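Side-chain contacts in cellulase IBT99 (Metagenomes, PDB 6WBT), which probably hydrolyses 6-phospho-alpha-glucosides as a family 4 glycoside hydrolase that uses NAD and a divalent metal, here manganese: residues A[93-98]-A[289-294]; A[129-134]-A[140-145]; A[168-173]-A[326-331]. All coordinates share one frame; numbering follows the deposited sequence.

Interaction 1. Residues A[93-98]-A[289-294]; sequences MRVKDE and QVINGR. With G6P (6-O-phosphono-alpha-D-glucopyranose), chain F.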
loop_
_atom_site.group_PDB
_atom_site.type_symbol
_atom_site.label_atom_id
_atom_site.label_comp_id
_atom_site.label_asym_id
_atom_site.label_seq_id
_atom_site.Cartn_x
_atom_site.Cartn_y
_atom_site.Cartn_z
HETATM N N MSE A 93 -0.941 -40.371 -13.374
HETATM C CA MSE A 93 -0.165 -39.188 -13.724
HETATM C C MSE A 93 0.649 -38.683 -12.539
HETATM O O MSE A 93 1.639 -37.974 -12.716
HETATM C CB MSE A 93 -1.080 -38.077 -14.244
HETATM C CG MSE A 93 -1.566 -38.298 -15.665
HETATM SE SE MSE A 93 -0.090 -38.545 -16.915
HETATM C CE MSE A 93 0.926 -36.932 -16.503
ATOM N N ARG A 94 0.227 -39.053 -11.328
ATOM C CA ARG A 94 0.960 -38.631 -10.140
ATOM C C ARG A 94 2.329 -39.295 -10.068
ATOM O O ARG A 94 3.328 -38.637 -9.756
ATOM C CB ARG A 94 0.151 -38.937 -8.880
ATOM C CG ARG A 94 0.884 -38.593 -7.596
ATOM C CD ARG A 94 0.038 -38.866 -6.367
ATOM N NE ARG A 94 0.769 -38.564 -5.141
ATOM C CZ ARG A 94 0.253 -38.648 -3.920
ATOM N NH1 ARG A 94 -1.006 -39.028 -3.754
ATOM N NH2 ARG A 94 0.999 -38.351 -2.865
ATOM N N VAL A 95 2.397 -40.598 -10.353
ATOM C CA VAL A 95 3.682 -41.288 -10.311
ATOM C C VAL A 95 4.573 -40.834 -11.460
ATOM O O VAL A 95 5.803 -40.884 -11.355
ATOM C CB VAL A 95 3.480 -42.816 -10.320
ATOM C CG1 VAL A 95 2.479 -43.221 -9.256
ATOM C CG2 VAL A 95 3.030 -43.299 -11.691
ATOM N N LYS A 96 3.978 -40.379 -12.566
ATOM C CA LYS A 96 4.783 -39.881 -13.673
ATOM C C LYS A 96 5.353 -38.502 -13.368
ATOM O O LYS A 96 6.457 -38.176 -13.817
ATOM C CB LYS A 96 3.954 -39.848 -14.958
ATOM C CG LYS A 96 4.782 -39.644 -16.215
ATOM C CD LYS A 96 5.874 -40.697 -16.321
ATOM C CE LYS A 96 6.782 -40.442 -17.512
ATOM N NZ LYS A 96 7.902 -41.422 -17.568
ATOM N N ASP A 97 4.623 -37.684 -12.605
ATOM C CA ASP A 97 5.164 -36.399 -12.177
ATOM C C ASP A 97 6.310 -36.589 -11.192
ATOM O O ASP A 97 7.333 -35.900 -11.280
ATOM C CB ASP A 97 4.062 -35.543 -11.554
ATOM C CG ASP A 97 2.943 -35.234 -12.527
ATOM O OD1 ASP A 97 3.070 -35.591 -13.716
ATOM O OD2 ASP A 97 1.933 -34.636 -12.099
ATOM N N GLU A 98 6.158 -37.522 -10.250
ATOM C CA GLU A 98 7.204 -37.752 -9.259
ATOM C C GLU A 98 8.443 -38.371 -9.894
ATOM O O GLU A 98 9.571 -38.068 -9.488
ATOM C CB GLU A 98 6.671 -38.641 -8.136
ATOM C CG GLU A 98 5.591 -37.989 -7.290
ATOM C CD GLU A 98 4.882 -38.978 -6.387
ATOM O OE1 GLU A 98 4.647 -40.123 -6.827
ATOM O OE2 GLU A 98 4.561 -38.615 -5.236
ATOM N N GLN A 289 3.206 -45.800 -3.833
ATOM C CA GLN A 289 2.894 -46.400 -2.540
ATOM C C GLN A 289 1.393 -46.405 -2.279
ATOM O O GLN A 289 0.848 -47.400 -1.786
ATOM C CB GLN A 289 3.633 -45.655 -1.429
ATOM C CG GLN A 289 5.144 -45.676 -1.584
ATOM C CD GLN A 289 5.844 -44.742 -0.620
ATOM O OE1 GLN A 289 5.330 -44.440 0.456
ATOM N NE2 GLN A 289 7.025 -44.272 -1.006
ATOM N N VAL A 290 0.705 -45.307 -2.605
ATOM C CA VAL A 290 -0.741 -45.271 -2.423
ATOM C C VAL A 290 -1.452 -46.121 -3.467
ATOM O O VAL A 290 -2.604 -46.514 -3.259
ATOM C CB VAL A 290 -1.260 -43.819 -2.448
ATOM C CG1 VAL A 290 -0.456 -42.952 -1.490
ATOM C CG2 VAL A 290 -1.218 -43.253 -3.856
ATOM N N ILE A 291 -0.792 -46.418 -4.590
ATOM C CA ILE A 291 -1.363 -47.351 -5.556
ATOM C C ILE A 291 -1.324 -48.770 -5.005
ATOM O O ILE A 291 -2.307 -49.515 -5.095
ATOM C CB ILE A 291 -0.627 -47.243 -6.905
ATOM C CG1 ILE A 291 -1.008 -45.945 -7.619
ATOM C CG2 ILE A 291 -0.933 -48.446 -7.784
ATOM C CD1 ILE A 291 -0.308 -45.751 -8.946
ATOM N N ASN A 292 -0.195 -49.164 -4.417
ATOM C CA ASN A 292 -0.072 -50.463 -3.771
ATOM C C ASN A 292 -0.636 -50.478 -2.357
ATOM O O ASN A 292 -0.537 -51.507 -1.680
ATOM C CB ASN A 292 1.397 -50.898 -3.741
ATOM C CG ASN A 292 1.982 -51.068 -5.128
ATOM O OD1 ASN A 292 1.263 -51.341 -6.088
ATOM N ND2 ASN A 292 3.296 -50.910 -5.239
ATOM N N GLY A 293 -1.220 -49.374 -1.897
ATOM C CA GLY A 293 -1.732 -49.301 -0.544
ATOM C C GLY A 293 -3.179 -48.860 -0.456
ATOM O O GLY A 293 -4.084 -49.696 -0.371
ATOM N N ARG A 294 -3.411 -47.545 -0.476
ATOM C CA ARG A 294 -4.767 -47.034 -0.303
ATOM C C ARG A 294 -5.650 -47.377 -1.497
ATOM O O ARG A 294 -6.822 -47.734 -1.326
ATOM C CB ARG A 294 -4.737 -45.522 -0.068
ATOM C CG ARG A 294 -6.094 -44.934 0.293
ATOM C CD ARG A 294 -6.007 -43.462 0.683
ATOM N NE ARG A 294 -5.672 -42.598 -0.445
ATOM C CZ ARG A 294 -4.519 -41.948 -0.575
ATOM N NH1 ARG A 294 -3.584 -42.057 0.359
ATOM N NH2 ARG A 294 -4.304 -41.183 -1.637
HETATM C C1 G6P F . -2.560 -34.446 3.698
HETATM C C2 G6P F . -2.241 -33.350 2.683
HETATM C C3 G6P F . -2.610 -33.787 1.271
HETATM C C4 G6P F . -2.009 -35.152 0.961
HETATM C C5 G6P F . -2.420 -36.140 2.046
HETATM C C6 G6P F . -1.896 -37.549 1.785
HETATM O O1 G6P F . -3.977 -34.634 3.767
HETATM O O2 G6P F . -2.966 -32.162 3.019
HETATM O O3 G6P F . -2.130 -32.822 0.329
HETATM O O4 G6P F . -2.470 -35.609 -0.314
HETATM O O5 G6P F . -1.940 -35.671 3.306
HETATM O O6 G6P F . -1.258 -37.631 0.512
HETATM P P G6P F . -0.929 -39.072 -0.124
HETATM O O1P G6P F . 0.433 -38.898 -0.750
HETATM O O2P G6P F . -2.054 -39.314 -1.101
HETATM O O3P G6P F . -0.946 -39.998 1.069
#

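Interaction 2. Residues A[129-134]-A[140-145]; sequences QLIDYC and KKYWIV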
loop_
_atom_site.group_PDB
_atom_site.type_symbol
_atom_site.label_atom_id
_atom_site.label_comp_id
_atom_site.label_asym_id
_atom_site.label_seq_id
_atom_site.Cartn_x
_atom_site.Cartn_y
_atom_site.Cartn_z
ATOM N N GLN A 129 -14.459 -25.685 -15.039
ATOM C CA GLN A 129 -15.636 -26.329 -15.611
ATOM C C GLN A 129 -16.601 -26.792 -14.529
ATOM O O GLN A 129 -17.821 -26.760 -14.730
ATOM C CB GLN A 129 -15.215 -27.506 -16.492
ATOM C CG GLN A 129 -16.341 -28.087 -17.327
ATOM C CD GLN A 129 -15.859 -29.160 -18.284
ATOM O OE1 GLN A 129 -15.122 -30.067 -17.900
ATOM N NE2 GLN A 129 -16.274 -29.058 -19.542
ATOM N N LEU A 130 -16.076 -27.221 -13.377
ATOM C CA LEU A 130 -16.943 -27.563 -12.254
ATOM C C LEU A 130 -17.689 -26.336 -11.745
ATOM O O LEU A 130 -18.854 -26.429 -11.339
ATOM C CB LEU A 130 -16.120 -28.196 -11.132
ATOM C CG LEU A 130 -16.813 -28.400 -9.781
ATOM C CD1 LEU A 130 -18.002 -29.333 -9.915
ATOM C CD2 LEU A 130 -15.830 -28.927 -8.747
ATOM N N ILE A 131 -17.031 -25.175 -11.764
ATOM C CA ILE A 131 -17.677 -23.942 -11.325
ATOM C C ILE A 131 -18.824 -23.584 -12.262
ATOM O O ILE A 131 -19.933 -23.256 -11.820
ATOM C CB ILE A 131 -16.647 -22.800 -11.238
ATOM C CG1 ILE A 131 -15.555 -23.131 -10.217
ATOM C CG2 ILE A 131 -17.336 -21.491 -10.893
ATOM C CD1 ILE A 131 -16.031 -23.131 -8.783
ATOM N N ASP A 132 -18.573 -23.646 -13.572
ATOM C CA ASP A 132 -19.596 -23.274 -14.545
ATOM C C ASP A 132 -20.768 -24.247 -14.537
ATOM O O ASP A 132 -21.889 -23.866 -14.894
ATOM C CB ASP A 132 -18.980 -23.186 -15.941
ATOM C CG ASP A 132 -17.904 -22.121 -16.034
ATOM O OD1 ASP A 132 -18.068 -21.051 -15.412
ATOM O OD2 ASP A 132 -16.890 -22.356 -16.724
ATOM N N TYR A 133 -20.534 -25.503 -14.144
ATOM C CA TYR A 133 -21.637 -26.446 -13.988
ATOM C C TYR A 133 -22.605 -25.977 -12.912
ATOM O O TYR A 133 -23.827 -26.004 -13.101
ATOM C CB TYR A 133 -21.098 -27.837 -13.650
ATOM C CG TYR A 133 -20.585 -28.617 -14.837
ATOM C CD1 TYR A 133 -21.145 -28.453 -16.096
ATOM C CD2 TYR A 133 -19.541 -29.521 -14.696
ATOM C CE1 TYR A 133 -20.679 -29.167 -17.183
ATOM C CE2 TYR A 133 -19.067 -30.240 -15.777
ATOM C CZ TYR A 133 -19.640 -30.059 -17.017
ATOM O OH TYR A 133 -19.171 -30.772 -18.097
ATOM N N CYS A 134 -22.073 -25.536 -11.770
ATOM C CA CYS A 134 -22.928 -25.130 -10.662
ATOM C C CYS A 134 -23.560 -23.766 -10.905
ATOM O O CYS A 134 -24.678 -23.512 -10.442
ATOM C CB CYS A 134 -22.129 -25.126 -9.362
ATOM S SG CYS A 134 -21.350 -26.710 -8.981
ATOM N N LYS A 140 -28.998 -21.497 -6.829
ATOM C CA LYS A 140 -28.405 -20.167 -6.789
ATOM C C LYS A 140 -27.690 -19.884 -5.475
ATOM O O LYS A 140 -26.924 -18.918 -5.402
ATOM C CB LYS A 140 -29.477 -19.104 -7.047
ATOM C CG LYS A 140 -29.665 -18.751 -8.521
ATOM C CD LYS A 140 -30.109 -19.950 -9.346
ATOM C CE LYS A 140 -30.142 -19.621 -10.828
ATOM N NZ LYS A 140 -30.488 -20.813 -11.651
ATOM N N LYS A 141 -27.917 -20.700 -4.446
ATOM C CA LYS A 141 -27.184 -20.612 -3.189
ATOM C C LYS A 141 -26.278 -21.820 -2.978
ATOM O O LYS A 141 -26.074 -22.260 -1.844
ATOM C CB LYS A 141 -28.145 -20.462 -2.010
ATOM C CG LYS A 141 -28.739 -19.073 -1.851
ATOM C CD LYS A 141 -29.420 -18.927 -0.499
ATOM C CE LYS A 141 -29.907 -17.506 -0.268
ATOM N NZ LYS A 141 -30.468 -17.335 1.102
ATOM N N TYR A 142 -25.731 -22.367 -4.061
ATOM C CA TYR A 142 -24.880 -23.540 -3.955
ATOM C C TYR A 142 -23.578 -23.196 -3.238
ATOM O O TYR A 142 -23.204 -22.029 -3.087
ATOM C CB TYR A 142 -24.577 -24.112 -5.342
ATOM C CG TYR A 142 -23.545 -23.327 -6.123
ATOM C CD1 TYR A 142 -23.913 -22.234 -6.898
ATOM C CD2 TYR A 142 -22.201 -23.680 -6.088
ATOM C CE1 TYR A 142 -22.973 -21.514 -7.611
ATOM C CE2 TYR A 142 -21.255 -22.964 -6.793
ATOM C CZ TYR A 142 -21.645 -21.886 -7.555
ATOM O OH TYR A 142 -20.701 -21.177 -8.260
ATOM N N TRP A 143 -22.882 -24.237 -2.791
ATOM C CA TRP A 143 -21.568 -24.084 -2.184
ATOM C C TRP A 143 -20.680 -25.229 -2.635
ATOM O O TRP A 143 -21.092 -26.392 -2.590
ATOM C CB TRP A 143 -21.650 -24.054 -0.653
ATOM C CG TRP A 143 -22.076 -22.733 -0.102
ATOM C CD1 TRP A 143 -23.238 -22.456 0.556
ATOM C CD2 TRP A 143 -21.347 -21.500 -0.166
ATOM N NE1 TRP A 143 -23.276 -21.130 0.911
ATOM C CE2 TRP A 143 -22.128 -20.521 0.480
ATOM C CE3 TRP A 143 -20.111 -21.131 -0.704
ATOM C CZ2 TRP A 143 -21.714 -19.197 0.599
ATOM C CZ3 TRP A 143 -19.701 -19.816 -0.582
ATOM C CH2 TRP A 143 -20.500 -18.864 0.063
ATOM N N ILE A 144 -19.471 -24.898 -3.070
ATOM C CA ILE A 144 -18.480 -25.887 -3.470
ATOM C C ILE A 144 -17.378 -25.870 -2.418
ATOM O O ILE A 144 -16.486 -25.013 -2.450
ATOM C CB ILE A 144 -17.914 -25.610 -4.867
ATOM C CG1 ILE A 144 -19.038 -25.573 -5.896
ATOM C CG2 ILE A 144 -16.884 -26.671 -5.231
ATOM C CD1 ILE A 144 -18.554 -25.285 -7.290
ATOM N N VAL A 145 -17.432 -26.815 -1.489
ATOM C CA VAL A 145 -16.370 -26.952 -0.507
ATOM C C VAL A 145 -15.235 -27.742 -1.147
ATOM O O VAL A 145 -15.195 -28.979 -1.069
ATOM C CB VAL A 145 -16.888 -27.616 0.788
ATOM C CG1 VAL A 145 -15.750 -27.791 1.773
ATOM C CG2 VAL A 145 -17.997 -26.763 1.400
#

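Interaction 3. Residues A[168-173]-A[326-331]; sequences INICDM and VKVVES. With MN (manganese (II) ion), chain E; G6P (6-O-phosphono-alpha-D-glucopyranose), chain F; NAD (nicotinamide-adenine-dinucleotide), chain G.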
loop_
_atom_site.group_PDB
_atom_site.type_symbol
_atom_site.label_atom_id
_atom_site.label_comp_id
_atom_site.label_asym_id
_atom_site.label_seq_id
_atom_site.Cartn_x
_atom_site.Cartn_y
_atom_site.Cartn_z
ATOM N N ILE A 168 -15.293 -22.500 -1.499
ATOM C CA ILE A 168 -14.412 -22.363 -0.346
ATOM C C ILE A 168 -13.365 -23.465 -0.419
ATOM O O ILE A 168 -13.702 -24.655 -0.374
ATOM C CB ILE A 168 -15.182 -22.422 0.986
ATOM C CG1 ILE A 168 -14.219 -22.660 2.153
ATOM C CG2 ILE A 168 -16.282 -23.476 0.938
ATOM C CD1 ILE A 168 -14.893 -22.683 3.505
ATOM N N ASN A 169 -12.100 -23.073 -0.540
ATOM C CA ASN A 169 -10.989 -24.008 -0.647
ATOM C C ASN A 169 -10.374 -24.227 0.729
ATOM O O ASN A 169 -10.015 -23.262 1.413
ATOM C CB ASN A 169 -9.937 -23.488 -1.626
ATOM C CG ASN A 169 -10.528 -23.121 -2.975
ATOM O OD1 ASN A 169 -10.655 -23.967 -3.860
ATOM N ND2 ASN A 169 -10.895 -21.855 -3.136
ATOM N N ILE A 170 -10.251 -25.492 1.129
ATOM C CA ILE A 170 -9.766 -25.861 2.449
ATOM C C ILE A 170 -8.657 -26.898 2.300
ATOM O O ILE A 170 -8.327 -27.337 1.198
ATOM C CB ILE A 170 -10.894 -26.393 3.357
ATOM C CG1 ILE A 170 -11.563 -27.611 2.716
ATOM C CG2 ILE A 170 -11.914 -25.301 3.640
ATOM C CD1 ILE A 170 -12.615 -28.259 3.588
ATOM N N CYS A 171 -8.084 -27.289 3.437
ATOM C CA CYS A 171 -7.011 -28.272 3.478
ATOM C C CYS A 171 -6.982 -28.897 4.865
ATOM O O CYS A 171 -7.251 -28.226 5.864
ATOM C CB CYS A 171 -5.655 -27.636 3.152
ATOM S SG CYS A 171 -4.239 -28.738 3.352
ATOM N N ASP A 172 -6.649 -30.186 4.915
ATOM C CA ASP A 172 -6.631 -30.928 6.169
ATOM C C ASP A 172 -5.231 -31.118 6.739
ATOM O O ASP A 172 -5.093 -31.705 7.816
ATOM C CB ASP A 172 -7.301 -32.296 5.986
ATOM C CG ASP A 172 -6.429 -33.281 5.231
ATOM O OD1 ASP A 172 -5.685 -32.853 4.327
ATOM O OD2 ASP A 172 -6.487 -34.489 5.543
HETATM N N MSE A 173 -4.196 -30.646 6.051
HETATM C CA MSE A 173 -2.829 -30.770 6.554
HETATM C C MSE A 173 -2.611 -29.999 7.866
HETATM O O MSE A 173 -1.992 -30.534 8.786
HETATM C CB MSE A 173 -1.817 -30.316 5.495
HETATM C CG MSE A 173 -0.363 -30.581 5.864
HETATM SE SE MSE A 173 0.076 -32.483 5.911
HETATM C CE MSE A 173 0.257 -32.710 7.836
ATOM N N VAL A 326 -16.896 -32.023 6.610
ATOM C CA VAL A 326 -18.311 -32.015 6.968
ATOM C C VAL A 326 -18.625 -30.848 7.896
ATOM O O VAL A 326 -19.701 -30.243 7.812
ATOM C CB VAL A 326 -18.708 -33.368 7.589
ATOM C CG1 VAL A 326 -20.119 -33.310 8.154
ATOM C CG2 VAL A 326 -18.601 -34.473 6.550
ATOM N N LYS A 327 -17.688 -30.498 8.781
ATOM C CA LYS A 327 -17.901 -29.368 9.681
ATOM C C LYS A 327 -18.039 -28.058 8.915
ATOM O O LYS A 327 -18.790 -27.170 9.336
ATOM C CB LYS A 327 -16.755 -29.285 10.692
ATOM C CG LYS A 327 -16.838 -28.103 11.646
ATOM C CD LYS A 327 -18.159 -28.086 12.399
ATOM C CE LYS A 327 -18.289 -26.836 13.255
ATOM N NZ LYS A 327 -19.641 -26.714 13.865
ATOM N N VAL A 328 -17.336 -27.920 7.790
ATOM C CA VAL A 328 -17.431 -26.698 6.997
ATOM C C VAL A 328 -18.808 -26.587 6.349
ATOM O O VAL A 328 -19.474 -25.550 6.449
ATOM C CB VAL A 328 -16.304 -26.651 5.949
ATOM C CG1 VAL A 328 -16.563 -25.544 4.946
ATOM C CG2 VAL A 328 -14.954 -26.447 6.631
ATOM N N VAL A 329 -19.253 -27.652 5.674
ATOM C CA VAL A 329 -20.586 -27.654 5.073
ATOM C C VAL A 329 -21.649 -27.429 6.135
ATOM O O VAL A 329 -22.594 -26.657 5.939
ATOM C CB VAL A 329 -20.838 -28.972 4.318
ATOM C CG1 VAL A 329 -22.217 -28.951 3.671
ATOM C CG2 VAL A 329 -19.748 -29.238 3.298
ATOM N N GLU A 330 -21.518 -28.113 7.274
ATOM C CA GLU A 330 -22.480 -27.953 8.356
ATOM C C GLU A 330 -22.521 -26.511 8.845
ATOM O O GLU A 330 -23.596 -25.978 9.147
ATOM C CB GLU A 330 -22.133 -28.906 9.498
ATOM C CG GLU A 330 -23.059 -28.823 10.692
ATOM C CD GLU A 330 -22.614 -29.720 11.828
ATOM O OE1 GLU A 330 -21.946 -30.740 11.558
ATOM O OE2 GLU A 330 -22.927 -29.402 12.994
ATOM N N SER A 331 -21.359 -25.858 8.919
ATOM C CA SER A 331 -21.326 -24.457 9.317
ATOM C C SER A 331 -21.886 -23.541 8.237
ATOM O O SER A 331 -22.341 -22.438 8.554
ATOM C CB SER A 331 -19.897 -24.042 9.671
ATOM O OG SER A 331 -19.868 -22.726 10.198
HETATM MN MN MN E . -3.546 -30.146 1.506
HETATM C C1 G6P F . -2.560 -34.446 3.698
HETATM C C2 G6P F . -2.241 -33.350 2.683
HETATM C C3 G6P F . -2.610 -33.787 1.271
HETATM C C4 G6P F . -2.009 -35.152 0.961
HETATM C C5 G6P F . -2.420 -36.140 2.046
HETATM C C6 G6P F . -1.896 -37.549 1.785
HETATM O O1 G6P F . -3.977 -34.634 3.767
HETATM O O2 G6P F . -2.966 -32.162 3.019
HETATM O O3 G6P F . -2.130 -32.822 0.329
HETATM O O4 G6P F . -2.470 -35.609 -0.314
HETATM O O5 G6P F . -1.940 -35.671 3.306
HETATM O O6 G6P F . -1.258 -37.631 0.512
HETATM P P G6P F . -0.929 -39.072 -0.124
HETATM O O1P G6P F . 0.433 -38.898 -0.750
HETATM O O2P G6P F . -2.054 -39.314 -1.101
HETATM O O3P G6P F . -0.946 -39.998 1.069
HETATM P PA NAD G . -8.058 -40.872 -6.765
HETATM O O1A NAD G . -7.167 -40.793 -7.959
HETATM O O2A NAD G . -8.093 -42.154 -6.000
HETATM O O5B NAD G . -9.549 -40.467 -7.202
HETATM C C5B NAD G . -9.779 -39.189 -7.858
HETATM C C4B NAD G . -11.079 -39.250 -8.622
HETATM O O4B NAD G . -11.290 -37.999 -9.331
HETATM C C3B NAD G . -11.185 -40.351 -9.691
HETATM O O3B NAD G . -12.413 -41.050 -9.536
HETATM C C2B NAD G . -11.183 -39.558 -11.003
HETATM O O2B NAD G . -11.793 -40.230 -12.084
HETATM C C1B NAD G . -11.915 -38.302 -10.555
HETATM N N9A NAD G . -11.774 -37.170 -11.463
HETATM C C8A NAD G . -10.661 -36.833 -12.190
HETATM N N7A NAD G . -10.824 -35.766 -12.932
HETATM C C5A NAD G . -12.134 -35.378 -12.692
HETATM C C6A NAD G . -12.910 -34.314 -13.188
HETATM N N6A NAD G . -12.462 -33.418 -14.063
HETATM N N1A NAD G . -14.186 -34.212 -12.746
HETATM C C2A NAD G . -14.632 -35.119 -11.867
HETATM N N3A NAD G . -13.994 -36.157 -11.333
HETATM C C4A NAD G . -12.733 -36.237 -11.789
HETATM O O3 NAD G . -7.677 -39.686 -5.754
HETATM P PN NAD G . -7.499 -39.639 -4.161
HETATM O O1N NAD G . -8.717 -40.215 -3.519
HETATM O O2N NAD G . -6.167 -40.212 -3.805
HETATM O O5D NAD G . -7.474 -38.054 -3.925
HETATM C C5D NAD G . -8.581 -37.277 -4.446
HETATM C C4D NAD G . -8.242 -35.810 -4.357
HETATM O O4D NAD G . -8.256 -35.405 -2.970
HETATM C C3D NAD G . -6.852 -35.413 -4.875
HETATM O O3D NAD G . -6.955 -34.242 -5.673
HETATM C C2D NAD G . -6.115 -35.129 -3.562
HETATM O O2D NAD G . -4.947 -34.336 -3.697
HETATM C C1D NAD G . -7.225 -34.453 -2.769
HETATM N N1N NAD G . -6.919 -34.374 -1.313
HETATM C C2N NAD G . -6.578 -33.171 -0.754
HETATM C C3N NAD G . -6.264 -33.082 0.594
HETATM C C7N NAD G . -5.953 -31.718 1.158
HETATM O O7N NAD G . -5.108 -31.609 2.041
HETATM N N7N NAD G . -6.644 -30.687 0.691
HETATM C C4N NAD G . -6.266 -34.239 1.366
HETATM C C5N NAD G . -6.645 -35.436 0.799
HETATM C C6N NAD G . -6.970 -35.483 -0.539
#

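Interaction 1. Residues A[93-98]-A[289-294]
R94 and R294 reach in from different segments and meet at the phosphate of G6P. Their guanidinium groups come close, with R94 NH1 4.5 Å from R294 NH2, and G6P O2P serves both. R94 NH1 donates to O2P at 2.9 Å in a nearly straight bond of 176°. R294 NH2 donates to the same oxygen at 3.0 Å, more bent, at 152°. R294 NH1 adds a weak bond to G6P O3P. The phosphorus lies in the plane of the R94 guanidinium, at its edge. The two positive groups therefore share an anion and are likely to be compensated by it.

The side-chain shapes suit these roles. R94 is extended throughout, with CG opposite the backbone N (chi1 177°), which carries its end from the helix to the phosphate. R294 is bent at chi3. R294 NE is hydrogen-bonded to T15 OG1, and NH2 also makes a salt bridge to NAD O2N, so this arginine bridges sugar phosphate and cofactor. R94 NE has a long ion pair with E98 OE2, while E98 OE1 accepts from G287 and T285.

V290 packs its methyls against the charged groups. CG2 approaches R94 NH1 obliquely at 4.2 Å, and V290 CG1 lies 3.9 Å from G6P O3P. The apolar pair is V95 CG1 with I291 CD1 at 3.8 Å, the two side chains crossing at about a right angle.

The arginines form the phosphate end of the G6P site; R286 and Y266 also hydrogen-bond G6P. The contact joins helix 90-103 to the end of helix 286-291. L91 of the first helix also packs on V290 and I291, and D97 ties helix 90-103 to helix 114-136 through R122.

Interaction 2. Residues A[129-134]-A[140-145]
C134 lies over the Y142 ring and beside I144, joining helix 114-136 to strand 143-146 in the Rossmann-type domain. The pair forms the second half of a beta-alpha-beta crossover that starts from the parallel neighbour strand 81-84. The local axes run nearly antiparallel, at 153°, and approach to 10.1 Å.

Y142 comes first. Its CG lies between the backbone N and the carbonyl carbon (chi1 76°), which lays the ring against C134. C134 CB sits over one face, 3.6 Å from the ring centroid and 17° off the normal, a CH-pi contact. C134 SG is farther from the centroid, 4.8 Å, and meets the ring obliquely as a sulfur-aromatic contact. At the far end of the ring, Y142 OH lies 4.3 Å from I131 CG2. A glycine in place of Y142 would probably leave C134 CB without its aromatic cover and open a gap between the helix end and the strand.

W143 points away and packs on L332 of helix 321-334.

I144 turns back to the helix. Its chain is extended beyond CB, and CG1 lies in the plane of the Y142 ring, at its edge. On the other branch, I144 CG2 meets L130 CD2 at 4.3 Å. I82 of strand 81-84 and I167 of strand 167-170 border this apolar cluster. The tip of I144 enters between two helix residues: its CD1 is 3.6 Å from C134 SG and 3.6 Å from I131 CD1.

Interaction 3. Residues A[168-173]-A[326-331]
V328 meets I168 and I170 with a separate methyl for each. I168 has CG1 opposite its backbone N (chi1 165°) and stays extended, so CD1 reaches V328 CG1 at 3.6 Å, the side chains meeting at a slant. I170 also ends in an extended branch, and its CD1 lies 4.2 Å from V328 CG2. Within 326-331, V328 alone is thus set against the two isoleucines. F324 and I325 of the same helix also pack on I170, and V145 and V342 of the neighbouring strands close in on the same patch.

Beyond I170 the chain leads into the active site. C171 SG is anti to the backbone N (chi1 174°) and binds manganese at 2.4 Å. H201, NAD O7N and G6P O2 are the other ligands of the metal. C171 SG also accepts from M173 N at 3.3 Å, a capping bond at the start of helix 173-184, and this second tie is likely to fix the position of the sulfur. D172 OD1 accepts from G6P O1 at 2.5 Å. M173, a selenomethionine, lies with CB and SE against the sugar near O2, C1 and C2.

NAD C4N is 3.7 Å from G6P C3, consistent with the hydride transfer of family 4 enzymes. Apolar burial seats the helix on this face of the strand, while backbone bonds hold the strand in the sheet. C171 and D172, which follow I170, carry the metal and ligand chemistry.

Interactions 2 and 3 are buried and share one sheet. Strands 143-146 and 167-170 are neighbours there, with I144 O 2.9 Å from I168 N, a probable hydrogen bond. The two contacts flank this sheet: helix 114-136 covers one side and helix 321-334 the other. Both rely on apolar side chains, though interaction 2 adds an aromatic face. Interaction 1 is only partly buried and belongs to the ligand site, where arginines from 93-98 and 289-294 grip a phosphate. It does not touch interaction 3, but both hold G6P, by the phosphate in 93-98/289-294 and by the sugar in 168-173. Each of these two joins the family's N-terminal and C-terminal regions.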